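Local coordinates for protein putative enoyl-CoA hydratase/isomerase (Acinetobacter baumannii, PDB 3FDU) that probably acts as an enoyl-CoA hydratase or isomerase of the crotonase family, with coenzyme A thioesters as its likely substrates, at residues 5-10 / 35-40; 17-22 / 54-59; 105-110 / 187-192. The protein carries 4 engineered substitutions. All coordinates share one frame; numbering follows the deposited sequence.

Overall arrangement
The three contacts step across one mixed sheet, from its 7-12 edge inward. Contact 1, at the surface, lays helix 31-46 on that edge strand by mainly apolar packing, without hydrogen bonds between the segments. Contact 2 is buried and joins the next two strands, 15-20 and 52-57, through parallel main-chain hydrogen bonds; it shares the beta-alpha-beta unit of helix 31-46 with contact 1, and the two centres are 9 Å apart. Contact 3, also buried, packs helix 188-200 on strand 102-106, the neighbour of 52-57, and combines alanine packing with a lysine-tyrosine cation-pi pair and waters. Glu59 O and Tyr189 OH tie contacts 2 and 3 together, whereas contacts 1 and 3 do not touch.

Contact 1: residues 5-10 / 35-40; sequences PHLNAN and LWIAKA. Engineered in segment 5-10: Pro5 (natural residue Gln), Asn8 (natural residue Gln).
Leu7, on the edge strand 7-12 of the main sheet, meets Trp36, Ile37 and Ala40 of helix 31-46, the helix of the beta-alpha-beta unit that connects strands 15-20 and 52-57. The short axes of 7-10 and 35-40 run nearly parallel (15°) at a closest approach of 10.3 Å, too far for the backbones to pair, so side chains make most of the contact. Leu7 does this chiefly with one methyl, CD2. Its CG stands anti to the backbone N (chi1 179°), which carries CD2 out to the helix, where it lies 3.9 Å from Ile37 CG1. The same CD2 is 4.0 Å from the main-chain Trp36 O and, one turn on, 4.5 Å from Ala40 CB.

Before the strand, the engineered Pro5 meets the far end of the Trp36 indole. Pro5 CD is 4.0 Å from Trp36 CZ3, and Pro5 O approaches the ring obliquely, 3.6 Å from Trp36 CZ3. His4 stacks on the same indole, so the N-terminal segment meets it through two residues. Ile37 and Ala40 also touch Ile20 and Leu18 of strand 15-20, which places Leu7 at the margin of the layer between helix and sheet.

The side chains meet through carbon alone, and Pro5 O and Trp36 O only abut carbon atoms; with 221 Å² buried, this implies van der Waals and hydrophobic attachment without a directional bond.

Contact 2: residues 17-22 / 54-59; sequences TLAINR and VLRGAE
Strands 17-20 and 54-57 run side by side in parallel, their short axes 21° apart, with Thr17, Leu18, Ala19 and Ile20 paired to Val54, Leu55, Arg56 and Gly57. The ladder begins with Leu18 N to Val54 O at 2.7 Å. Arg56 then bonds on both sides of Ala19, giving its N to Leu18 O at 3.0 Å and taking Ile20 N on its O at 2.9 Å, the alternation expected of a parallel pair. The last rung, Ala58 N to Ile20 O, is 2.8 Å long but more bent (147° at the hydrogen), as the chain leaves the strand.

Thr17, Ala19, Val54 and Arg56 share one face. Arg56 has CG placed between its backbone N and carbonyl carbon (chi1 53°) and is extended from there to NE, which brings the guanidinium alongside strand 17-20. Thr17 CG2 comes obliquely to within 3.7 Å of Arg56 NE, while Ala19 CB sits over one face of the guanidinium. Arg56 NH1 bonds to Gly57 O at 2.9 Å, close to the guanidinium plane, which limits rotation of the group. Further along, Ala19 CB and Ala58 CB pack together. On the other face Leu55 CD1 reaches 4.0 Å from Leu18 CB and also borders Ile20.

That Leu18-Ile20 face lies under helix 31-46, which supplies Ile37, Ala40 and Leu41, in keeping with a beta-alpha-beta crossover; strand 7-12 flanks 15-20 antiparallel, and strand 102-106 continues the sheet beyond 52-57.

Contact 3: residues 105-110 / 187-192; sequences AVKGVA and DAYATA
Lys107 lies across one face of the Tyr189 ring, with CE over the middle, 3.6 Å from the ring centroid and 7° off the normal. Its NZ is still above the face, 4.0 Å from the centroid and 23° off the normal, so the methylene gives a CH-pi contact and the ammonium a cation-pi contact. The extended lysine chain begins at the hydroxyl end of the ring, where CD is 3.6 Å from Tyr189 CZ, and crosses obliquely toward the CD2 side. Ala105 meets the same ring at its edge, its CB 3.6 Å from Tyr189 CD1, and also packs against Ala192 CB at 3.9 Å and against Ala188, whose CB lies 4.0 Å from Val106 O.

Polar links position these groups. One water donates to Ala105 O and to Tyr189 OH, which is also hydrogen-bonded to Glu59 O. Arg56 makes a cation-pi contact with the opposite face, so the ring is sandwiched between two basic side chains. A second water accepts from Lys107 NZ at 2.9 Å and donates to Asp187 OD1, a link that probably helps to balance the lysine charge. Asp187 is the N-cap of helix 188-200: its OD1 takes Ala190 N at 2.8 Å, from above the carboxylate plane, in a nearly straight bond (177°), which helps to hold the first turn, and with it Tyr189.

This is helix-on-sheet packing, the start of helix 188-200 seated on the C-terminal end of strand 102-106, consistent with the crotonase fold of enoyl-CoA hydratases and isomerases.

Contact 1: residues 5-10 / 35-40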
loop_
_atom_site.group_PDB
_atom_site.type_symbol
_atom_site.label_atom_id
_atom_site.label_comp_id
_atom_site.label_asym_id
_atom_site.label_seq_id
_atom_site.Cartn_x
_atom_site.Cartn_y
_atom_site.Cartn_z
ATOM N N PRO A 5 36.790 11.834 -2.212
ATOM C CA PRO A 5 36.237 12.634 -3.291
ATOM C C PRO A 5 34.783 12.191 -3.553
ATOM O O PRO A 5 34.405 11.121 -3.116
ATOM C CB PRO A 5 37.117 12.251 -4.479
ATOM C CG PRO A 5 37.572 10.822 -4.160
ATOM C CD PRO A 5 37.724 10.791 -2.671
ATOM N N HIS A 6 33.998 13.035 -4.226
ATOM C CA HIS A 6 32.659 12.699 -4.745
ATOM C C HIS A 6 31.578 12.645 -3.701
ATOM O O HIS A 6 30.472 12.199 -3.960
ATOM C CB HIS A 6 32.709 11.406 -5.560
ATOM C CG HIS A 6 33.647 11.482 -6.721
ATOM N ND1 HIS A 6 34.366 10.393 -7.174
ATOM C CD2 HIS A 6 34.009 12.524 -7.506
ATOM C CE1 HIS A 6 35.131 10.763 -8.190
ATOM N NE2 HIS A 6 34.929 12.047 -8.416
ATOM N N LEU A 7 31.890 13.131 -2.513
ATOM C CA LEU A 7 30.909 13.173 -1.430
ATOM C C LEU A 7 31.254 14.313 -0.478
ATOM O O LEU A 7 32.287 14.274 0.217
ATOM C CB LEU A 7 30.891 11.827 -0.679
ATOM C CG LEU A 7 29.912 11.746 0.513
ATOM C CD1 LEU A 7 28.471 12.064 0.107
ATOM C CD2 LEU A 7 29.991 10.412 1.268
ATOM N N ASN A 8 30.420 15.345 -0.460
ATOM C CA ASN A 8 30.676 16.499 0.372
ATOM C C ASN A 8 29.822 16.390 1.639
ATOM O O ASN A 8 28.650 16.037 1.532
ATOM C CB ASN A 8 30.235 17.777 -0.354
ATOM C CG ASN A 8 30.882 17.945 -1.723
ATOM O OD1 ASN A 8 32.114 17.729 -1.890
ATOM N ND2 ASN A 8 30.069 18.368 -2.715
ATOM N N ALA A 9 30.359 16.735 2.803
ATOM C CA ALA A 9 29.577 16.642 4.029
ATOM C C ALA A 9 29.616 17.979 4.697
ATOM O O ALA A 9 30.672 18.637 4.726
ATOM C CB ALA A 9 30.128 15.559 4.941
ATOM N N ASN A 10 28.463 18.422 5.175
ATOM C CA ASN A 10 28.347 19.700 5.884
ATOM C C ASN A 10 27.435 19.449 7.072
ATOM O O ASN A 10 26.386 18.807 6.934
ATOM C CB ASN A 10 27.705 20.781 4.999
ATOM C CG ASN A 10 27.450 22.111 5.760
ATOM O OD1 ASN A 10 28.387 22.887 5.987
ATOM N ND2 ASN A 10 26.187 22.375 6.140
ATOM N N LEU A 35 30.340 2.480 -0.269
ATOM C CA LEU A 35 30.832 2.261 1.105
ATOM C C LEU A 35 31.100 3.540 1.862
ATOM O O LEU A 35 30.862 3.633 3.098
ATOM C CB LEU A 35 32.115 1.426 1.072
ATOM C CG LEU A 35 31.961 0.075 0.358
ATOM C CD1 LEU A 35 33.287 -0.703 0.369
ATOM C CD2 LEU A 35 30.838 -0.792 1.002
ATOM N N TRP A 36 31.648 4.532 1.162
ATOM C CA TRP A 36 31.880 5.823 1.809
ATOM C C TRP A 36 30.546 6.428 2.231
ATOM O O TRP A 36 30.445 7.012 3.307
ATOM C CB TRP A 36 32.588 6.810 0.870
ATOM C CG TRP A 36 33.944 6.316 0.461
ATOM C CD1 TRP A 36 34.722 5.424 1.137
ATOM C CD2 TRP A 36 34.660 6.647 -0.750
ATOM N NE1 TRP A 36 35.889 5.189 0.429
ATOM C CE2 TRP A 36 35.883 5.940 -0.719
ATOM C CE3 TRP A 36 34.399 7.495 -1.827
ATOM C CZ2 TRP A 36 36.837 6.032 -1.758
ATOM C CZ3 TRP A 36 35.346 7.610 -2.849
ATOM C CH2 TRP A 36 36.556 6.872 -2.802
ATOM N N ILE A 37 29.534 6.342 1.358
ATOM C CA ILE A 37 28.219 6.864 1.777
ATOM C C ILE A 37 27.672 6.066 2.991
ATOM O O ILE A 37 27.117 6.649 3.950
ATOM C CB ILE A 37 27.196 6.890 0.639
ATOM C CG1 ILE A 37 27.708 7.773 -0.555
ATOM C CG2 ILE A 37 25.882 7.508 1.163
ATOM C CD1 ILE A 37 26.863 7.533 -1.890
ATOM N N ALA A 38 27.785 4.738 2.929
ATOM C CA ALA A 38 27.339 3.875 4.049
ATOM C C ALA A 38 28.031 4.231 5.343
ATOM O O ALA A 38 27.386 4.327 6.391
ATOM C CB ALA A 38 27.577 2.386 3.714
ATOM N N LYS A 39 29.354 4.450 5.292
ATOM C CA LYS A 39 30.063 4.780 6.524
ATOM C C LYS A 39 29.641 6.096 7.100
ATOM O O LYS A 39 29.557 6.230 8.338
ATOM C CB LYS A 39 31.588 4.791 6.362
ATOM C CG LYS A 39 32.121 3.628 5.554
ATOM C CD LYS A 39 31.636 2.276 6.051
ATOM C CE LYS A 39 31.899 1.202 4.999
ATOM N NZ LYS A 39 30.653 0.969 4.261
ATOM N N ALA A 40 29.434 7.092 6.229
ATOM C CA ALA A 40 28.946 8.401 6.686
ATOM C C ALA A 40 27.589 8.347 7.403
ATOM O O ALA A 40 27.353 9.090 8.381
ATOM C CB ALA A 40 28.874 9.425 5.505
#

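Contact 2: residues 17-22 / 54-59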
loop_
_atom_site.group_PDB
_atom_site.type_symbol
_atom_site.label_atom_id
_atom_site.label_comp_id
_atom_site.label_asym_id
_atom_site.label_seq_id
_atom_site.Cartn_x
_atom_site.Cartn_y
_atom_site.Cartn_z
ATOM N N THR A 17 24.260 17.394 5.871
ATOM C CA THR A 17 23.873 17.316 4.456
ATOM C C THR A 17 24.959 16.532 3.762
ATOM O O THR A 17 26.148 16.907 3.827
ATOM C CB THR A 17 23.673 18.718 3.763
ATOM O OG1 THR A 17 22.683 19.484 4.460
ATOM C CG2 THR A 17 23.209 18.581 2.273
ATOM N N LEU A 18 24.574 15.408 3.158
ATOM C CA LEU A 18 25.508 14.582 2.391
ATOM C C LEU A 18 25.199 14.783 0.912
ATOM O O LEU A 18 24.101 14.483 0.436
ATOM C CB LEU A 18 25.395 13.101 2.764
ATOM C CG LEU A 18 25.881 12.754 4.194
ATOM C CD1 LEU A 18 25.620 11.315 4.560
ATOM C CD2 LEU A 18 27.372 13.058 4.282
ATOM N N ALA A 19 26.162 15.291 0.163
ATOM C CA ALA A 19 25.862 15.576 -1.218
ATOM C C ALA A 19 26.799 14.850 -2.160
ATOM O O ALA A 19 28.024 15.039 -2.110
ATOM C CB ALA A 19 25.884 17.117 -1.465
ATOM N N ILE A 20 26.206 14.014 -3.011
ATOM C CA ILE A 20 26.951 13.275 -4.026
ATOM C C ILE A 20 27.420 14.266 -5.091
ATOM O O ILE A 20 26.629 15.060 -5.649
ATOM C CB ILE A 20 26.094 12.114 -4.623
ATOM C CG1 ILE A 20 25.563 11.210 -3.451
ATOM C CG2 ILE A 20 26.893 11.284 -5.540
ATOM C CD1 ILE A 20 24.546 10.110 -3.895
ATOM N N ASN A 21 28.711 14.192 -5.398
ATOM C CA ASN A 21 29.318 15.189 -6.266
ATOM C C ASN A 21 30.252 14.514 -7.277
ATOM O O ASN A 21 31.487 14.548 -7.131
ATOM C CB ASN A 21 30.113 16.162 -5.383
ATOM C CG ASN A 21 30.545 17.408 -6.123
ATOM O OD1 ASN A 21 30.121 17.679 -7.248
ATOM N ND2 ASN A 21 31.419 18.166 -5.486
ATOM N N ARG A 22 29.663 13.890 -8.286
ATOM C CA ARG A 22 30.447 13.301 -9.351
ATOM C C ARG A 22 29.806 13.660 -10.673
ATOM O O ARG A 22 29.295 12.785 -11.360
ATOM C CB ARG A 22 30.518 11.758 -9.174
ATOM C CG ARG A 22 31.621 11.113 -10.000
ATOM C CD ARG A 22 31.408 9.634 -10.043
ATOM N NE ARG A 22 32.336 8.982 -10.947
ATOM C CZ ARG A 22 32.121 7.812 -11.519
ATOM N NH1 ARG A 22 30.976 7.144 -11.315
ATOM N NH2 ARG A 22 33.043 7.330 -12.341
ATOM N N VAL A 54 20.334 14.721 5.551
ATOM C CA VAL A 54 19.773 14.985 4.221
ATOM C C VAL A 54 20.792 14.427 3.268
ATOM O O VAL A 54 21.977 14.770 3.364
ATOM C CB VAL A 54 19.624 16.490 3.920
ATOM C CG1 VAL A 54 19.219 16.725 2.438
ATOM C CG2 VAL A 54 18.554 17.159 4.856
ATOM N N LEU A 55 20.333 13.596 2.342
ATOM C CA LEU A 55 21.158 13.028 1.266
ATOM C C LEU A 55 20.587 13.495 -0.069
ATOM O O LEU A 55 19.387 13.359 -0.298
ATOM C CB LEU A 55 21.076 11.490 1.321
ATOM C CG LEU A 55 21.754 10.685 0.202
ATOM C CD1 LEU A 55 23.232 10.853 0.284
ATOM C CD2 LEU A 55 21.390 9.198 0.380
ATOM N N ARG A 56 21.442 14.032 -0.947
ATOM C CA ARG A 56 21.004 14.473 -2.247
ATOM C C ARG A 56 22.198 14.541 -3.164
ATOM O O ARG A 56 23.316 14.273 -2.745
ATOM C CB ARG A 56 20.384 15.867 -2.158
ATOM C CG ARG A 56 21.306 16.891 -1.478
ATOM C CD ARG A 56 20.608 18.248 -1.526
ATOM N NE ARG A 56 21.275 19.316 -0.801
ATOM C CZ ARG A 56 22.292 20.019 -1.273
ATOM N NH1 ARG A 56 22.817 19.699 -2.442
ATOM N NH2 ARG A 56 22.800 21.020 -0.560
ATOM N N GLY A 57 21.972 14.873 -4.421
ATOM C CA GLY A 57 23.094 15.286 -5.262
ATOM C C GLY A 57 23.557 16.707 -4.906
ATOM O O GLY A 57 22.813 17.495 -4.300
ATOM N N ALA A 58 24.750 17.071 -5.340
ATOM C CA ALA A 58 25.266 18.435 -5.156
ATOM C C ALA A 58 24.591 19.430 -6.105
ATOM O O ALA A 58 24.430 20.615 -5.778
ATOM C CB ALA A 58 26.801 18.442 -5.377
ATOM N N GLU A 59 24.175 18.951 -7.283
ATOM C CA GLU A 59 23.733 19.863 -8.339
ATOM C C GLU A 59 22.468 19.402 -9.012
ATOM O O GLU A 59 21.467 19.207 -8.325
ATOM C CB GLU A 59 24.834 20.009 -9.373
ATOM C CG GLU A 59 25.837 21.083 -9.030
ATOM C CD GLU A 59 25.381 22.417 -9.597
ATOM O OE1 GLU A 59 24.154 22.697 -9.524
ATOM O OE2 GLU A 59 26.232 23.177 -10.126
#

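Contact 3: residues 105-110 / 187-192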
loop_
_atom_site.group_PDB
_atom_site.type_symbol
_atom_site.label_atom_id
_atom_site.label_comp_id
_atom_site.label_asym_id
_atom_site.label_seq_id
_atom_site.Cartn_x
_atom_site.Cartn_y
_atom_site.Cartn_z
ATOM N N ALA A 105 16.500 14.409 -1.317
ATOM C CA ALA A 105 15.973 15.407 -2.237
ATOM C C ALA A 105 16.433 15.058 -3.654
ATOM O O ALA A 105 17.616 14.912 -3.868
ATOM C CB ALA A 105 16.490 16.854 -1.846
ATOM N N VAL A 106 15.509 14.969 -4.609
ATOM C CA VAL A 106 15.853 14.467 -5.945
ATOM C C VAL A 106 15.672 15.560 -7.015
ATOM O O VAL A 106 14.624 16.197 -7.064
ATOM C CB VAL A 106 14.936 13.249 -6.314
ATOM C CG1 VAL A 106 15.230 12.721 -7.724
ATOM C CG2 VAL A 106 15.162 12.133 -5.298
ATOM N N LYS A 107 16.693 15.760 -7.838
ATOM C CA LYS A 107 16.622 16.537 -9.089
ATOM C C LYS A 107 17.213 15.631 -10.169
ATOM O O LYS A 107 18.073 14.780 -9.875
ATOM C CB LYS A 107 17.508 17.795 -9.023
ATOM C CG LYS A 107 16.993 18.930 -8.160
ATOM C CD LYS A 107 17.928 20.144 -8.214
ATOM C CE LYS A 107 17.458 21.113 -7.195
ATOM N NZ LYS A 107 18.178 22.447 -7.193
ATOM N N GLY A 108 16.739 15.794 -11.395
ATOM C CA GLY A 108 17.293 15.077 -12.522
ATOM C C GLY A 108 17.223 13.541 -12.400
ATOM O O GLY A 108 16.252 12.986 -11.889
ATOM N N VAL A 109 18.266 12.853 -12.843
ATOM C CA VAL A 109 18.208 11.372 -12.930
ATOM C C VAL A 109 18.270 10.725 -11.541
ATOM O O VAL A 109 19.058 11.136 -10.662
ATOM C CB VAL A 109 19.267 10.765 -13.892
ATOM C CG1 VAL A 109 19.046 11.286 -15.389
ATOM C CG2 VAL A 109 20.685 11.033 -13.398
ATOM N N ALA A 110 17.452 9.692 -11.366
ATOM C CA ALA A 110 17.484 8.879 -10.150
ATOM C C ALA A 110 17.188 7.481 -10.600
ATOM O O ALA A 110 16.016 7.123 -10.770
ATOM C CB ALA A 110 16.404 9.346 -9.203
ATOM N N ASP A 187 11.767 24.169 -5.101
ATOM C CA ASP A 187 13.188 24.067 -4.757
ATOM C C ASP A 187 13.412 22.878 -3.818
ATOM O O ASP A 187 13.259 22.995 -2.595
ATOM C CB ASP A 187 13.646 25.337 -4.046
ATOM C CG ASP A 187 15.128 25.356 -3.748
ATOM O OD1 ASP A 187 15.774 24.300 -3.604
ATOM O OD2 ASP A 187 15.680 26.467 -3.678
ATOM N N ALA A 188 13.762 21.742 -4.406
ATOM C CA ALA A 188 13.863 20.496 -3.681
ATOM C C ALA A 188 14.850 20.596 -2.556
ATOM O O ALA A 188 14.566 20.103 -1.442
ATOM C CB ALA A 188 14.194 19.317 -4.659
ATOM N N TYR A 189 15.992 21.256 -2.800
ATOM C CA TYR A 189 17.025 21.347 -1.788
ATOM C C TYR A 189 16.682 22.317 -0.645
ATOM O O TYR A 189 16.980 22.019 0.490
ATOM C CB TYR A 189 18.398 21.704 -2.373
ATOM C CG TYR A 189 18.873 20.722 -3.456
ATOM C CD1 TYR A 189 18.230 19.482 -3.638
ATOM C CD2 TYR A 189 19.997 21.011 -4.237
ATOM C CE1 TYR A 189 18.676 18.527 -4.597
ATOM C CE2 TYR A 189 20.462 20.084 -5.226
ATOM C CZ TYR A 189 19.782 18.850 -5.412
ATOM O OH TYR A 189 20.240 17.945 -6.363
ATOM N N ALA A 190 16.100 23.478 -0.943
ATOM C CA ALA A 190 15.636 24.376 0.140
ATOM C C ALA A 190 14.540 23.693 0.950
ATOM O O ALA A 190 14.526 23.793 2.167
ATOM C CB ALA A 190 15.100 25.759 -0.432
ATOM N N THR A 191 13.614 22.995 0.290
ATOM C CA THR A 191 12.546 22.339 1.043
ATOM C C THR A 191 13.120 21.271 1.980
ATOM O O THR A 191 12.690 21.120 3.151
ATOM C CB THR A 191 11.498 21.666 0.123
ATOM O OG1 THR A 191 10.786 22.654 -0.631
ATOM C CG2 THR A 191 10.479 20.882 0.965
ATOM N N ALA A 192 14.077 20.497 1.476
ATOM C CA ALA A 192 14.647 19.428 2.283
ATOM C C ALA A 192 15.343 20.039 3.529
ATOM O O ALA A 192 15.292 19.482 4.631
ATOM C CB ALA A 192 15.629 18.654 1.498
HETATM O O HOH W 1 19.478 15.218 -5.945
HETATM O O HOH W 2 18.580 24.307 -5.010
#